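Uncharacterized protein (Parabacteroides merdae, PDB 4MXN) is of unknown function but is probably a glycoside hydrolase of family 28, built as a right-handed parallel beta-helix that may act on pectin-like polysaccharides. Local coordinates at residues R43-I48 with V74-E79; I103-D106 with N110-I113. All blocks are in the same frame, centred on the assembly; numbering follows the deposited sequence.

Contact 1: residues R43-I48 with V74-E79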
loop_
_atom_site.group_PDB
_atom_site.type_symbol
_atom_site.label_atom_id
_atom_site.label_comp_id
_atom_site.label_asym_id
_atom_site.label_seq_id
_atom_site.Cartn_x
_atom_site.Cartn_y
_atom_site.Cartn_z
ATOM N N ARG A 43 10.896 6.940 -10.965
ATOM C CA ARG A 43 11.175 7.384 -12.328
ATOM C C ARG A 43 10.475 6.462 -13.347
ATOM O O ARG A 43 9.930 6.951 -14.351
ATOM C CB ARG A 43 12.686 7.477 -12.584
ATOM C CG ARG A 43 13.031 8.007 -13.992
ATOM C CD ARG A 43 12.680 9.478 -14.236
ATOM N NE ARG A 43 13.506 10.395 -13.446
ATOM C CZ ARG A 43 14.309 11.330 -13.948
ATOM N NH1 ARG A 43 14.416 11.492 -15.263
ATOM N NH2 ARG A 43 15.011 12.112 -13.139
ATOM N N ALA A 44 10.447 5.143 -13.074
ATOM C CA ALA A 44 9.751 4.212 -13.967
ATOM C C ALA A 44 8.245 4.545 -14.005
ATOM O O ALA A 44 7.672 4.655 -15.087
ATOM C CB ALA A 44 9.973 2.777 -13.510
ATOM N N VAL A 45 7.636 4.792 -12.809
ATOM C CA VAL A 45 6.207 5.127 -12.687
ATOM C C VAL A 45 5.929 6.414 -13.469
ATOM O O VAL A 45 4.986 6.436 -14.250
ATOM C CB VAL A 45 5.746 5.216 -11.202
ATOM C CG1 VAL A 45 4.375 5.894 -11.079
ATOM C CG2 VAL A 45 5.709 3.829 -10.571
ATOM N N ASP A 46 6.774 7.470 -13.268
ATOM C CA ASP A 46 6.651 8.781 -13.918
ATOM C C ASP A 46 6.786 8.656 -15.443
ATOM O O ASP A 46 5.991 9.251 -16.180
ATOM C CB ASP A 46 7.696 9.770 -13.367
ATOM C CG ASP A 46 7.528 10.150 -11.904
ATOM O OD1 ASP A 46 6.482 9.804 -11.313
ATOM O OD2 ASP A 46 8.461 10.763 -11.339
ATOM N N TYR A 47 7.793 7.894 -15.909
ATOM C CA TYR A 47 8.022 7.668 -17.337
ATOM C C TYR A 47 6.806 6.978 -17.973
ATOM O O TYR A 47 6.317 7.441 -19.007
ATOM C CB TYR A 47 9.291 6.819 -17.550
ATOM C CG TYR A 47 9.565 6.469 -18.999
ATOM C CD1 TYR A 47 10.263 7.342 -19.830
ATOM C CD2 TYR A 47 9.150 5.252 -19.533
ATOM C CE1 TYR A 47 10.518 7.024 -21.162
ATOM C CE2 TYR A 47 9.400 4.923 -20.862
ATOM C CZ TYR A 47 10.074 5.816 -21.678
ATOM O OH TYR A 47 10.316 5.487 -22.990
ATOM N N ILE A 48 6.315 5.878 -17.345
ATOM C CA ILE A 48 5.172 5.090 -17.845
ATOM C C ILE A 48 3.918 5.990 -17.937
ATOM O O ILE A 48 3.256 5.989 -18.982
ATOM C CB ILE A 48 4.937 3.790 -17.009
ATOM C CG1 ILE A 48 6.174 2.862 -17.090
ATOM C CG2 ILE A 48 3.668 3.040 -17.486
ATOM C CD1 ILE A 48 6.245 1.762 -16.009
ATOM N N VAL A 74 -1.166 4.234 -14.386
ATOM C CA VAL A 74 -0.111 3.278 -14.063
ATOM C C VAL A 74 -0.647 2.239 -13.095
ATOM O O VAL A 74 -1.341 2.580 -12.146
ATOM C CB VAL A 74 1.167 3.959 -13.492
ATOM C CG1 VAL A 74 2.266 2.935 -13.174
ATOM C CG2 VAL A 74 1.696 5.034 -14.443
ATOM N N THR A 75 -0.315 0.979 -13.351
ATOM C CA THR A 75 -0.592 -0.165 -12.496
ATOM C C THR A 75 0.745 -0.785 -12.119
ATOM O O THR A 75 1.590 -1.010 -12.985
ATOM C CB THR A 75 -1.542 -1.163 -13.191
ATOM O OG1 THR A 75 -2.844 -0.585 -13.226
ATOM C CG2 THR A 75 -1.629 -2.514 -12.448
ATOM N N ILE A 76 0.937 -1.062 -10.828
ATOM C CA ILE A 76 2.121 -1.746 -10.337
ATOM C C ILE A 76 1.739 -3.196 -10.123
ATOM O O ILE A 76 0.773 -3.480 -9.420
ATOM C CB ILE A 76 2.704 -1.081 -9.050
ATOM C CG1 ILE A 76 3.452 0.241 -9.407
ATOM C CG2 ILE A 76 3.634 -2.067 -8.286
ATOM C CD1 ILE A 76 3.770 1.167 -8.187
ATOM N N ARG A 77 2.486 -4.118 -10.737
ATOM C CA ARG A 77 2.244 -5.542 -10.554
ATOM C C ARG A 77 3.389 -6.154 -9.771
ATOM O O ARG A 77 4.532 -6.078 -10.207
ATOM C CB ARG A 77 2.091 -6.271 -11.913
ATOM C CG ARG A 77 0.969 -5.743 -12.827
ATOM C CD ARG A 77 -0.319 -6.501 -12.706
ATOM N NE ARG A 77 -0.131 -7.956 -12.734
ATOM C CZ ARG A 77 -1.074 -8.818 -12.381
ATOM N NH1 ARG A 77 -2.274 -8.383 -12.013
ATOM N NH2 ARG A 77 -0.827 -10.123 -12.400
ATOM N N ILE A 78 3.082 -6.775 -8.632
ATOM C CA ILE A 78 4.060 -7.502 -7.805
ATOM C C ILE A 78 3.712 -8.962 -8.028
ATOM O O ILE A 78 2.733 -9.443 -7.476
ATOM C CB ILE A 78 4.038 -7.054 -6.315
ATOM C CG1 ILE A 78 4.234 -5.510 -6.229
ATOM C CG2 ILE A 78 5.157 -7.777 -5.523
ATOM C CD1 ILE A 78 3.455 -4.867 -5.193
ATOM N N GLU A 79 4.439 -9.642 -8.927
ATOM C CA GLU A 79 4.046 -10.999 -9.294
ATOM C C GLU A 79 4.377 -12.003 -8.193
ATOM O O GLU A 79 5.131 -11.680 -7.276
ATOM C CB GLU A 79 4.656 -11.424 -10.638
ATOM C CG GLU A 79 4.310 -10.501 -11.805
ATOM C CD GLU A 79 2.861 -10.322 -12.233
ATOM O OE1 GLU A 79 1.996 -11.149 -11.857
ATOM O OE2 GLU A 79 2.600 -9.355 -12.982
#

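Contact 2: residues I103-D106 with N110-I113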
loop_
_atom_site.group_PDB
_atom_site.type_symbol
_atom_site.label_atom_id
_atom_site.label_comp_id
_atom_site.label_asym_id
_atom_site.label_seq_id
_atom_site.Cartn_x
_atom_site.Cartn_y
_atom_site.Cartn_z
ATOM N N ILE A 103 3.141 2.496 -1.113
ATOM C CA ILE A 103 2.552 2.926 -2.383
ATOM C C ILE A 103 1.419 3.868 -2.040
ATOM O O ILE A 103 0.456 3.459 -1.376
ATOM C CB ILE A 103 2.078 1.782 -3.334
ATOM C CG1 ILE A 103 3.191 0.753 -3.593
ATOM C CG2 ILE A 103 1.562 2.399 -4.667
ATOM C CD1 ILE A 103 2.712 -0.587 -4.312
ATOM N N TYR A 104 1.527 5.121 -2.485
ATOM C CA TYR A 104 0.465 6.080 -2.255
ATOM C C TYR A 104 0.104 6.772 -3.546
ATOM O O TYR A 104 0.881 6.781 -4.502
ATOM C CB TYR A 104 0.829 7.115 -1.148
ATOM C CG TYR A 104 1.887 8.128 -1.542
ATOM C CD1 TYR A 104 3.235 7.822 -1.459
ATOM C CD2 TYR A 104 1.534 9.398 -1.985
ATOM C CE1 TYR A 104 4.212 8.748 -1.813
ATOM C CE2 TYR A 104 2.506 10.336 -2.341
ATOM C CZ TYR A 104 3.843 10.004 -2.253
ATOM O OH TYR A 104 4.814 10.906 -2.607
ATOM N N ALA A 105 -1.069 7.398 -3.564
ATOM C CA ALA A 105 -1.487 8.188 -4.716
ATOM C C ALA A 105 -2.327 9.335 -4.227
ATOM O O ALA A 105 -3.159 9.160 -3.340
ATOM C CB ALA A 105 -2.240 7.337 -5.726
ATOM N N ASP A 106 -2.080 10.511 -4.781
ATOM C CA ASP A 106 -2.782 11.729 -4.430
ATOM C C ASP A 106 -3.396 12.353 -5.680
ATOM O O ASP A 106 -2.673 12.859 -6.541
ATOM C CB ASP A 106 -1.807 12.703 -3.739
ATOM C CG ASP A 106 -2.371 14.071 -3.414
ATOM O OD1 ASP A 106 -3.587 14.165 -3.142
ATOM O OD2 ASP A 106 -1.591 15.048 -3.413
ATOM N N ASN A 110 -7.390 6.145 -12.755
ATOM C CA ASN A 110 -7.091 4.920 -13.493
ATOM C C ASN A 110 -5.757 4.321 -13.000
ATOM O O ASN A 110 -4.804 4.158 -13.761
ATOM C CB ASN A 110 -7.078 5.202 -15.007
ATOM C CG ASN A 110 -6.912 3.986 -15.868
ATOM O OD1 ASN A 110 -7.307 2.884 -15.502
ATOM N ND2 ASN A 110 -6.254 4.163 -16.998
ATOM N N ILE A 111 -5.693 4.006 -11.711
ATOM C CA ILE A 111 -4.462 3.459 -11.118
ATOM C C ILE A 111 -4.733 2.080 -10.542
ATOM O O ILE A 111 -5.862 1.744 -10.193
ATOM C CB ILE A 111 -3.860 4.421 -10.058
ATOM C CG1 ILE A 111 -4.914 4.813 -8.982
ATOM C CG2 ILE A 111 -3.255 5.665 -10.716
ATOM C CD1 ILE A 111 -4.361 5.354 -7.735
ATOM N N GLY A 112 -3.683 1.299 -10.404
ATOM C CA GLY A 112 -3.845 -0.036 -9.873
ATOM C C GLY A 112 -2.623 -0.653 -9.246
ATOM O O GLY A 112 -1.494 -0.217 -9.477
ATOM N N ILE A 113 -2.882 -1.662 -8.409
ATOM C CA ILE A 113 -1.905 -2.527 -7.750
ATOM C C ILE A 113 -2.442 -3.939 -7.899
ATOM O O ILE A 113 -3.588 -4.196 -7.534
ATOM C CB ILE A 113 -1.610 -2.163 -6.264
ATOM C CG1 ILE A 113 -1.046 -0.725 -6.121
ATOM C CG2 ILE A 113 -0.636 -3.196 -5.636
ATOM C CD1 ILE A 113 -1.118 -0.193 -4.737
#

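Contact 1: residues R43-I48 with V74-E79
The N-terminal end of the parallel beta-helix is closed off here by a helix: residues Val45 and Ile48 of helix 38-50 pack against Val74 and Ile76 of strand 74-78. The two axes run 141° apart and approach to 9.1 Å, the distance at which the helix packs on the strand through side chains; no hydrogen bond crosses, and the packing is mainly apolar. Val74 fits against both helix residues with its two branches. Its CG1, anti to the backbone N (chi1 -179°), meets CG1 of Val45 at 4.2 Å, while its CG2 rests 4.1 Å from CG2 of Ile48, the two side chains crossing at about a right angle. The same Val74 CG2 also lies 3.6 Å from the backbone O of Val45, the closest approach of the contact. Farther along the strand, Ile76 reaches back with its terminal methyl. All four residues are buried, and Leu56 and Tyr22 of the adjoining strands extend the apolar layer around Ile48. At the strand's far end Arg77 grips Glu79 side-on, NE to OE2 and NH2 to OE1, each 3.1 Å. The remaining methyl of Val45, CG2, lies 4.1 Å from CD1 of Ile76.

Contact 2: residues I103-D106 with N110-I113
Ile103 and Ile113 meet tip to tip, and Ala105 meets Ile111, across the interior of the parallel beta-helix, where strand 104-106 and strand 111-114 belong to different faces of the solenoid. The chain directions over 103-105 and 111-113 are 165° apart, yet the nearest CA atoms, Ala105 to Ile111, stand 8.5 Å from each other. That spacing, with no hydrogen bond between the segments, identifies two facing walls joined by side chains and not an antiparallel pair of strands.

In the first pair, the terminal methyl of Ile113 does the touching: its CD1 is 3.7 Å from CG2 of Ile103 and 3.9 Å from CD1 of the same residue, so it meets both branches. In each isoleucine CG1 lies anti to the carbonyl carbon, and with the CG1-CD1 arm extended this carries both CD1 methyls inward.

Around these pairs, Met153 of strand 151-154 touches both Ile111 and Ile113, and Ile161 and Val159 of strand 159-162 lie beside them in the following coil. Backbone hydrogen bonds between Cys152, which is disulfide-linked to Cys99, and both Ile103 and Ala105 tie strand 104-106 to strand 151-154, the next rung of the same wall. At the corner that opens the second wall, Asn110 ND2 donates to Asn73 OD1 of the preceding coil. Ile111 turns CG1 between its backbone N and carbonyl carbon (chi1 53°); together with an extended CG1-CD1 arm, this brings its CD1 to 3.5 Å from CB of Ala105.

After strand 21-23 the chain forms helix 38-50, and contact 1 closes a loop of 25 residues holding strands 54-58 and 61-69 when the chain arrives at strand 74-78. Contact 2 opens later and closes after only three intervening residues, as the chain rounds a corner of the solenoid. The two are in series, neither nested nor crossed, with centres about 10 Å apart. They join through neighbouring parallel strands 74-78 and 111-114: Ile76 N lies 2.9 Å from Gly112 O, and Val74 O 3.2 Å from Gly112 N, both probable hydrogen bonds. Contact 1 thus ties helix 38-50 to the coil of strand 74-78, and contact 2 joins, through side chains, two facing walls of the solenoid.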